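Local structure of fervidolysin (Fervidobacterium pennivorans, 1R6V) at residues A392-W404 with A436-E448. The protein degrades keratin into peptides as a subtilisin-like serine protease, allowing the bacterium to grow on native feathers. The protein carries 1 engineered substitution. Residues are numbered along the deposited sequence; the frame is centred on the assembly and turned at random.
Sequences AVLLQKFPNAKPW and ALQGPLPTQGGVE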
ATOM      1  N   ALA A 392     -19.894 -12.262   1.342  1.00 10.38           N
ATOM      2  CA  ALA A 392     -19.979 -13.543   2.032  1.00 11.72           C
ATOM      3  C   ALA A 392     -21.142 -14.389   1.513  1.00 13.06           C
ATOM      4  O   ALA A 392     -20.999 -15.603   1.353  1.00 11.93           O
ATOM      5  CB  ALA A 392     -20.108 -13.326   3.547  1.00 12.52           C
ATOM      6  N   VAL A 393     -22.287 -13.757   1.270  1.00 10.71           N
ATOM      7  CA  VAL A 393     -23.456 -14.479   0.743  1.00 13.18           C
ATOM      8  C   VAL A 393     -23.135 -14.985  -0.675  1.00 12.63           C
ATOM      9  O   VAL A 393     -23.407 -16.142  -1.019  1.00 13.95           O
ATOM     10  CB  VAL A 393     -24.734 -13.556   0.753  1.00 11.92           C
ATOM     11  CG1 VAL A 393     -25.942 -14.288   0.130  1.00 14.31           C
ATOM     12  CG2 VAL A 393     -25.082 -13.195   2.209  1.00 11.55           C
ATOM     13  N   LEU A 394     -22.511 -14.138  -1.489  1.00 13.08           N
ATOM     14  CA  LEU A 394     -22.153 -14.539  -2.850  1.00 12.26           C
ATOM     15  C   LEU A 394     -21.168 -15.696  -2.890  1.00 13.66           C
ATOM     16  O   LEU A 394     -21.255 -16.552  -3.774  1.00 14.83           O
ATOM     17  CB  LEU A 394     -21.552 -13.365  -3.626  1.00 12.49           C
ATOM     18  CG  LEU A 394     -22.479 -12.165  -3.860  1.00 13.91           C
ATOM     19  CD1 LEU A 394     -21.709 -11.047  -4.544  1.00 13.05           C
ATOM     20  CD2 LEU A 394     -23.672 -12.586  -4.733  1.00 11.88           C
ATOM     21  N   LEU A 395     -20.229 -15.725  -1.949  1.00 14.15           N
ATOM     22  CA  LEU A 395     -19.231 -16.792  -1.948  1.00 13.65           C
ATOM     23  C   LEU A 395     -19.856 -18.137  -1.639  1.00 15.92           C
ATOM     24  O   LEU A 395     -19.280 -19.174  -1.966  1.00 16.44           O
ATOM     25  CB  LEU A 395     -18.095 -16.464  -0.976  1.00 15.96           C
ATOM     26  CG  LEU A 395     -17.194 -15.338  -1.514  1.00 15.18           C
ATOM     27  CD1 LEU A 395     -16.208 -14.923  -0.447  1.00 15.90           C
ATOM     28  CD2 LEU A 395     -16.467 -15.809  -2.787  1.00 13.95           C
ATOM     29  N   GLN A 396     -21.026 -18.133  -1.006  1.00 16.00           N
ATOM     30  CA  GLN A 396     -21.709 -19.395  -0.741  1.00 17.32           C
ATOM     31  C   GLN A 396     -22.279 -19.905  -2.058  1.00 17.41           C
ATOM     32  O   GLN A 396     -22.168 -21.094  -2.381  1.00 17.94           O
ATOM     33  CB  GLN A 396     -22.870 -19.228   0.240  1.00 16.35           C
ATOM     34  CG  GLN A 396     -23.654 -20.530   0.424  1.00 17.39           C
ATOM     35  CD  GLN A 396     -24.835 -20.374   1.351  1.00 16.55           C
ATOM     36  OE1 GLN A 396     -24.920 -19.405   2.104  1.00 15.66           O
ATOM     37  NE2 GLN A 396     -25.755 -21.333   1.309  1.00 18.65           N
ATOM     38  N   LYS A 397     -22.889 -19.012  -2.824  1.00 16.48           N
ATOM     39  CA  LYS A 397     -23.491 -19.411  -4.088  1.00 18.73           C
ATOM     40  C   LYS A 397     -22.508 -19.652  -5.227  1.00 20.01           C
ATOM     41  O   LYS A 397     -22.763 -20.482  -6.100  1.00 19.34           O
ATOM     42  CB  LYS A 397     -24.533 -18.387  -4.538  1.00 19.97           C
ATOM     43  CG  LYS A 397     -25.224 -18.789  -5.844  1.00 20.59           C
ATOM     44  CD  LYS A 397     -26.447 -17.942  -6.148  1.00 22.21           C
ATOM     45  CE  LYS A 397     -27.143 -18.435  -7.422  1.00 22.15           C
ATOM     46  NZ  LYS A 397     -28.363 -17.643  -7.747  1.00 22.56           N
ATOM     47  N   PHE A 398     -21.401 -18.919  -5.229  1.00 19.24           N
ATOM     48  CA  PHE A 398     -20.388 -19.045  -6.282  1.00 19.50           C
ATOM     49  C   PHE A 398     -19.068 -19.373  -5.603  1.00 19.69           C
ATOM     50  O   PHE A 398     -18.146 -18.553  -5.557  1.00 17.29           O
ATOM     51  CB  PHE A 398     -20.293 -17.726  -7.053  1.00 18.07           C
ATOM     52  CG  PHE A 398     -21.614 -17.234  -7.567  1.00 19.25           C
ATOM     53  CD1 PHE A 398     -22.271 -16.176  -6.943  1.00 20.13           C
ATOM     54  CD2 PHE A 398     -22.219 -17.844  -8.665  1.00 18.54           C
ATOM     55  CE1 PHE A 398     -23.505 -15.734  -7.403  1.00 21.41           C
ATOM     56  CE2 PHE A 398     -23.455 -17.414  -9.134  1.00 19.10           C
ATOM     57  CZ  PHE A 398     -24.106 -16.354  -8.504  1.00 20.98           C
ATOM     58  N   PRO A 399     -18.948 -20.601  -5.082  1.00 20.00           N
ATOM     59  CA  PRO A 399     -17.722 -20.991  -4.391  1.00 21.05           C
ATOM     60  C   PRO A 399     -16.435 -20.908  -5.186  1.00 21.49           C
ATOM     61  O   PRO A 399     -15.361 -20.760  -4.610  1.00 22.73           O
ATOM     62  CB  PRO A 399     -18.043 -22.401  -3.899  1.00 21.73           C
ATOM     63  CG  PRO A 399     -18.985 -22.915  -4.922  1.00 22.51           C
ATOM     64  CD  PRO A 399     -19.883 -21.735  -5.183  1.00 22.10           C
ATOM     65  N   ASN A 400     -16.533 -20.981  -6.508  1.00 21.30           N
ATOM     66  CA  ASN A 400     -15.322 -20.911  -7.311  1.00 21.54           C
ATOM     67  C   ASN A 400     -14.965 -19.511  -7.810  1.00 19.71           C
ATOM     68  O   ASN A 400     -14.033 -19.351  -8.602  1.00 18.68           O
ATOM     69  CB  ASN A 400     -15.408 -21.873  -8.505  1.00 23.69           C
ATOM     70  CG  ASN A 400     -15.534 -23.324  -8.078  1.00 27.54           C
ATOM     71  OD1 ASN A 400     -15.016 -23.723  -7.036  1.00 27.73           O
ATOM     72  ND2 ASN A 400     -16.212 -24.124  -8.893  1.00 30.18           N
ATOM     73  N   ALA A 401     -15.670 -18.490  -7.339  1.00 17.83           N
ATOM     74  CA  ALA A 401     -15.372 -17.139  -7.811  1.00 17.27           C
ATOM     75  C   ALA A 401     -13.988 -16.627  -7.459  1.00 17.79           C
ATOM     76  O   ALA A 401     -13.480 -16.858  -6.364  1.00 17.91           O
ATOM     77  CB  ALA A 401     -16.419 -16.147  -7.290  1.00 13.60           C
ATOM     78  N   LYS A 402     -13.392 -15.914  -8.408  1.00 16.37           N
ATOM     79  CA  LYS A 402     -12.085 -15.297  -8.193  1.00 16.46           C
ATOM     80  C   LYS A 402     -12.443 -13.904  -7.699  1.00 15.01           C
ATOM     81  O   LYS A 402     -13.539 -13.417  -7.970  1.00 13.96           O
ATOM     82  CB  LYS A 402     -11.312 -15.224  -9.506  1.00 17.68           C
ATOM     83  CG  LYS A 402     -10.921 -16.602 -10.002  1.00 23.80           C
ATOM     84  CD  LYS A 402     -10.275 -16.563 -11.362  1.00 29.32           C
ATOM     85  CE  LYS A 402      -9.733 -17.938 -11.725  1.00 32.56           C
ATOM     86  NZ  LYS A 402     -10.781 -19.001 -11.626  1.00 36.65           N
ATOM     87  N   PRO A 403     -11.537 -13.244  -6.963  1.00 12.98           N
ATOM     88  CA  PRO A 403     -11.871 -11.905  -6.477  1.00 11.91           C
ATOM     89  C   PRO A 403     -12.381 -10.903  -7.513  1.00 11.80           C
ATOM     90  O   PRO A 403     -13.346 -10.179  -7.249  1.00 10.39           O
ATOM     91  CB  PRO A 403     -10.580 -11.469  -5.775  1.00 12.65           C
ATOM     92  CG  PRO A 403     -10.125 -12.791  -5.165  1.00 12.99           C
ATOM     93  CD  PRO A 403     -10.291 -13.740  -6.344  1.00 13.88           C
ATOM     94  N   TRP A 404     -11.772 -10.856  -8.694  1.00 10.49           N
ATOM     95  CA  TRP A 404     -12.248  -9.903  -9.689  1.00 11.35           C
ATOM     96  C   TRP A 404     -13.680 -10.223 -10.123  1.00 11.11           C
ATOM     97  O   TRP A 404     -14.453  -9.320 -10.444  1.00 10.44           O
ATOM     98  CB  TRP A 404     -11.319  -9.845 -10.910  1.00 12.73           C
ATOM     99  CG  TRP A 404     -11.368 -11.022 -11.866  1.00 13.02           C
ATOM    100  CD1 TRP A 404     -10.452 -12.033 -11.968  1.00 14.98           C
ATOM    101  CD2 TRP A 404     -12.321 -11.243 -12.917  1.00 13.55           C
ATOM    102  NE1 TRP A 404     -10.773 -12.863 -13.019  1.00 14.61           N
ATOM    103  CE2 TRP A 404     -11.912 -12.397 -13.616  1.00 14.58           C
ATOM    104  CE3 TRP A 404     -13.481 -10.573 -13.333  1.00 13.81           C
ATOM    105  CZ2 TRP A 404     -12.622 -12.897 -14.712  1.00 16.19           C
ATOM    106  CZ3 TRP A 404     -14.184 -11.073 -14.415  1.00 14.96           C
ATOM    107  CH2 TRP A 404     -13.751 -12.223 -15.094  1.00 13.57           C
ATOM    108  N   ALA A 436     -27.243  -9.181  -7.419  1.00 15.01           N
ATOM    109  CA  ALA A 436     -25.947  -9.856  -7.500  1.00 14.64           C
ATOM    110  C   ALA A 436     -26.090 -11.368  -7.357  1.00 15.75           C
ATOM    111  O   ALA A 436     -25.459 -12.138  -8.089  1.00 14.56           O
ATOM    112  CB  ALA A 436     -25.002  -9.320  -6.415  1.00 15.27           C
ATOM    113  N   LEU A 437     -26.937 -11.800  -6.429  1.00 15.46           N
ATOM    114  CA  LEU A 437     -27.103 -13.227  -6.186  1.00 17.36           C
ATOM    115  C   LEU A 437     -27.688 -13.957  -7.397  1.00 18.73           C
ATOM    116  O   LEU A 437     -27.446 -15.153  -7.581  1.00 19.52           O
ATOM    117  CB  LEU A 437     -27.980 -13.455  -4.948  1.00 16.71           C
ATOM    118  CG  LEU A 437     -28.008 -14.866  -4.357  1.00 18.68           C
ATOM    119  CD1 LEU A 437     -26.610 -15.290  -3.932  1.00 19.22           C
ATOM    120  CD2 LEU A 437     -28.951 -14.871  -3.178  1.00 20.53           C
ATOM    121  N   GLN A 438     -28.454 -13.242  -8.211  1.00 20.45           N
ATOM    122  CA  GLN A 438     -29.045 -13.836  -9.407  1.00 22.98           C
ATOM    123  C   GLN A 438     -27.957 -14.260 -10.373  1.00 23.40           C
ATOM    124  O   GLN A 438     -28.098 -15.247 -11.100  1.00 24.62           O
ATOM    125  CB  GLN A 438     -29.982 -12.847 -10.099  1.00 25.66           C
ATOM    126  CG  GLN A 438     -31.258 -12.598  -9.320  1.00 32.24           C
ATOM    127  CD  GLN A 438     -32.266 -11.798 -10.106  1.00 35.14           C
ATOM    128  OE1 GLN A 438     -32.577 -12.132 -11.247  1.00 37.17           O
ATOM    129  NE2 GLN A 438     -32.787 -10.739  -9.501  1.00 38.76           N
ATOM    130  N   GLY A 439     -26.866 -13.505 -10.371  1.00 21.67           N
ATOM    131  CA  GLY A 439     -25.758 -13.809 -11.245  1.00 22.68           C
ATOM    132  C   GLY A 439     -26.156 -13.710 -12.704  1.00 23.28           C
ATOM    133  O   GLY A 439     -27.023 -12.918 -13.073  1.00 22.20           O
ATOM    134  N   PRO A 440     -25.519 -14.508 -13.567  1.00 24.23           N
ATOM    135  CA  PRO A 440     -24.468 -15.448 -13.184  1.00 23.50           C
ATOM    136  C   PRO A 440     -23.162 -14.707 -12.879  1.00 21.30           C
ATOM    137  O   PRO A 440     -23.057 -13.497 -13.051  1.00 20.77           O
ATOM    138  CB  PRO A 440     -24.348 -16.332 -14.423  1.00 26.48           C
ATOM    139  CG  PRO A 440     -24.580 -15.348 -15.530  1.00 25.60           C
ATOM    140  CD  PRO A 440     -25.790 -14.583 -15.013  1.00 26.86           C
ATOM    141  N   LEU A 441     -22.167 -15.454 -12.437  1.00 21.34           N
ATOM    142  CA  LEU A 441     -20.862 -14.892 -12.138  1.00 19.85           C
ATOM    143  C   LEU A 441     -20.220 -14.501 -13.477  1.00 19.66           C
ATOM    144  O   LEU A 441     -20.184 -15.317 -14.412  1.00 17.84           O
ATOM    145  CB  LEU A 441     -20.031 -15.960 -11.452  1.00 21.20           C
ATOM    146  CG  LEU A 441     -18.724 -15.563 -10.800  1.00 21.20           C
ATOM    147  CD1 LEU A 441     -19.018 -14.686  -9.564  1.00 18.85           C
ATOM    148  CD2 LEU A 441     -17.981 -16.821 -10.380  1.00 18.41           C
ATOM    149  N   PRO A 442     -19.711 -13.259 -13.599  1.00 18.53           N
ATOM    150  CA  PRO A 442     -19.091 -12.828 -14.858  1.00 18.99           C
ATOM    151  C   PRO A 442     -17.886 -13.645 -15.286  1.00 18.56           C
ATOM    152  O   PRO A 442     -17.075 -14.048 -14.459  1.00 18.59           O
ATOM    153  CB  PRO A 442     -18.734 -11.361 -14.604  1.00 20.43           C
ATOM    154  CG  PRO A 442     -18.641 -11.271 -13.113  1.00 21.18           C
ATOM    155  CD  PRO A 442     -19.757 -12.145 -12.629  1.00 19.44           C
ATOM    156  N   THR A 443     -17.789 -13.895 -16.588  1.00 19.27           N
ATOM    157  CA  THR A 443     -16.682 -14.662 -17.140  1.00 19.83           C
ATOM    158  C   THR A 443     -15.685 -13.726 -17.814  1.00 19.10           C
ATOM    159  O   THR A 443     -14.596 -14.139 -18.201  1.00 20.60           O
ATOM    160  CB  THR A 443     -17.185 -15.686 -18.178  1.00 22.18           C
ATOM    161  OG1 THR A 443     -17.857 -14.994 -19.234  1.00 25.74           O
ATOM    162  CG2 THR A 443     -18.156 -16.661 -17.539  1.00 24.70           C
ATOM    163  N   GLN A 444     -16.063 -12.464 -17.948  1.00 17.94           N
ATOM    164  CA  GLN A 444     -15.193 -11.469 -18.550  1.00 19.67           C
ATOM    165  C   GLN A 444     -15.345 -10.167 -17.780  1.00 17.79           C
ATOM    166  O   GLN A 444     -16.282 -10.011 -16.989  1.00 16.31           O
ATOM    167  CB  GLN A 444     -15.563 -11.264 -20.021  1.00 24.35           C
ATOM    168  CG  GLN A 444     -15.143 -12.422 -20.899  1.00 31.62           C
ATOM    169  CD  GLN A 444     -15.487 -12.213 -22.360  1.00 35.33           C
ATOM    170  OE1 GLN A 444     -15.131 -11.194 -22.966  1.00 38.74           O
ATOM    171  NE2 GLN A 444     -16.180 -13.183 -22.940  1.00 38.43           N
ATOM    172  N   GLY A 445     -14.410  -9.248 -17.994  1.00 16.13           N
ATOM    173  CA  GLY A 445     -14.482  -7.964 -17.318  1.00 15.11           C
ATOM    174  C   GLY A 445     -13.305  -7.699 -16.401  1.00 15.06           C
ATOM    175  O   GLY A 445     -13.139  -6.579 -15.932  1.00 15.66           O
ATOM    176  N   GLY A 446     -12.496  -8.721 -16.140  1.00 16.23           N
ATOM    177  CA  GLY A 446     -11.338  -8.536 -15.271  1.00 15.89           C
ATOM    178  C   GLY A 446     -10.239  -9.531 -15.577  1.00 16.64           C
ATOM    179  O   GLY A 446     -10.423 -10.435 -16.400  1.00 17.84           O
ATOM    180  N   VAL A 447      -9.076  -9.352 -14.954  1.00 15.51           N
ATOM    181  CA  VAL A 447      -7.959 -10.276 -15.138  1.00 14.69           C
ATOM    182  C   VAL A 447      -7.389 -10.600 -13.759  1.00 16.48           C
ATOM    183  O   VAL A 447      -7.387  -9.759 -12.853  1.00 14.77           O
ATOM    184  CB  VAL A 447      -6.826  -9.685 -16.021  1.00 15.57           C
ATOM    185  CG1 VAL A 447      -7.314  -9.496 -17.454  1.00 16.46           C
ATOM    186  CG2 VAL A 447      -6.343  -8.371 -15.441  1.00 14.59           C
ATOM    187  N   GLU A 448      -6.920 -11.832 -13.596  1.00 15.16           N
ATOM    188  CA  GLU A 448      -6.342 -12.237 -12.325  1.00 17.01           C
ATOM    189  C   GLU A 448      -5.139 -11.373 -11.995  1.00 15.32           C
ATOM    190  O   GLU A 448      -4.919 -11.018 -10.837  1.00 14.22           O
ATOM    191  CB  GLU A 448      -5.940 -13.713 -12.378  1.00 19.39           C
ATOM    192  CG  GLU A 448      -7.144 -14.622 -12.279  1.00 26.52           C
ATOM    193  CD  GLU A 448      -6.808 -16.074 -12.508  1.00 30.57           C
ATOM    194  OE1 GLU A 448      -5.824 -16.559 -11.911  1.00 31.79           O
ATOM    195  OE2 GLU A 448      -7.542 -16.730 -13.279  1.00 34.47           O
TER
HETATM  196  O   HOH W   1     -29.480 -18.227 -10.382  1.00 44.43           O
HETATM  197  O   HOH W   2      -9.709 -15.400 -14.102  1.00 33.80           O
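Three groups grip NZ of K397: the backbone oxygen of L437, a water, and the carboxylate of E150, with which it forms a salt bridge. The bond from K397 NZ to L437 O measures 2.7 Å and meets the carbonyl at 148°, the nitrogen tilted from the carbonyl plane. With CG anti to the backbone N and the rest of the chain extended, K397 reaches the closing turn of helix 433-438, where the water passes a weak bond on to Q438 O. On the way its CD presses tightly on L437 CD1 (3.5 Å), and its CG lies over the centre of one face of the F398 ring.

That ring turns its edge to L437 O, CZ standing 3.7 Å from it. L394 CD2 packs on A436 CB, on the same helix end, and further along the L441 side chain runs alongside F398 in the opposite direction, setting CD2 3.5 Å from A401 CB.

W404 then takes over. One face of its indole lies against the backbone of G446 and V447: G446 CA makes a CH-pi contact 3.8 Å from the centroid of the six-membered ring, 23° off the normal, while the T443-Q444 peptide meets the ring edge. Without a side chain, G446 can lie this close. A second water accepts from W404 NE1 (3.0 Å) and donates to E448 OE2, tying the indole to a carboxylate turned only 20° from its plane.

The example illustrates a domain junction: helices 380-397 and 403-413 of the subtilisin-like catalytic domain pack against the end of helix 433-438 and the linker that follows it into strand 446-455 of the first beta-sandwich domain.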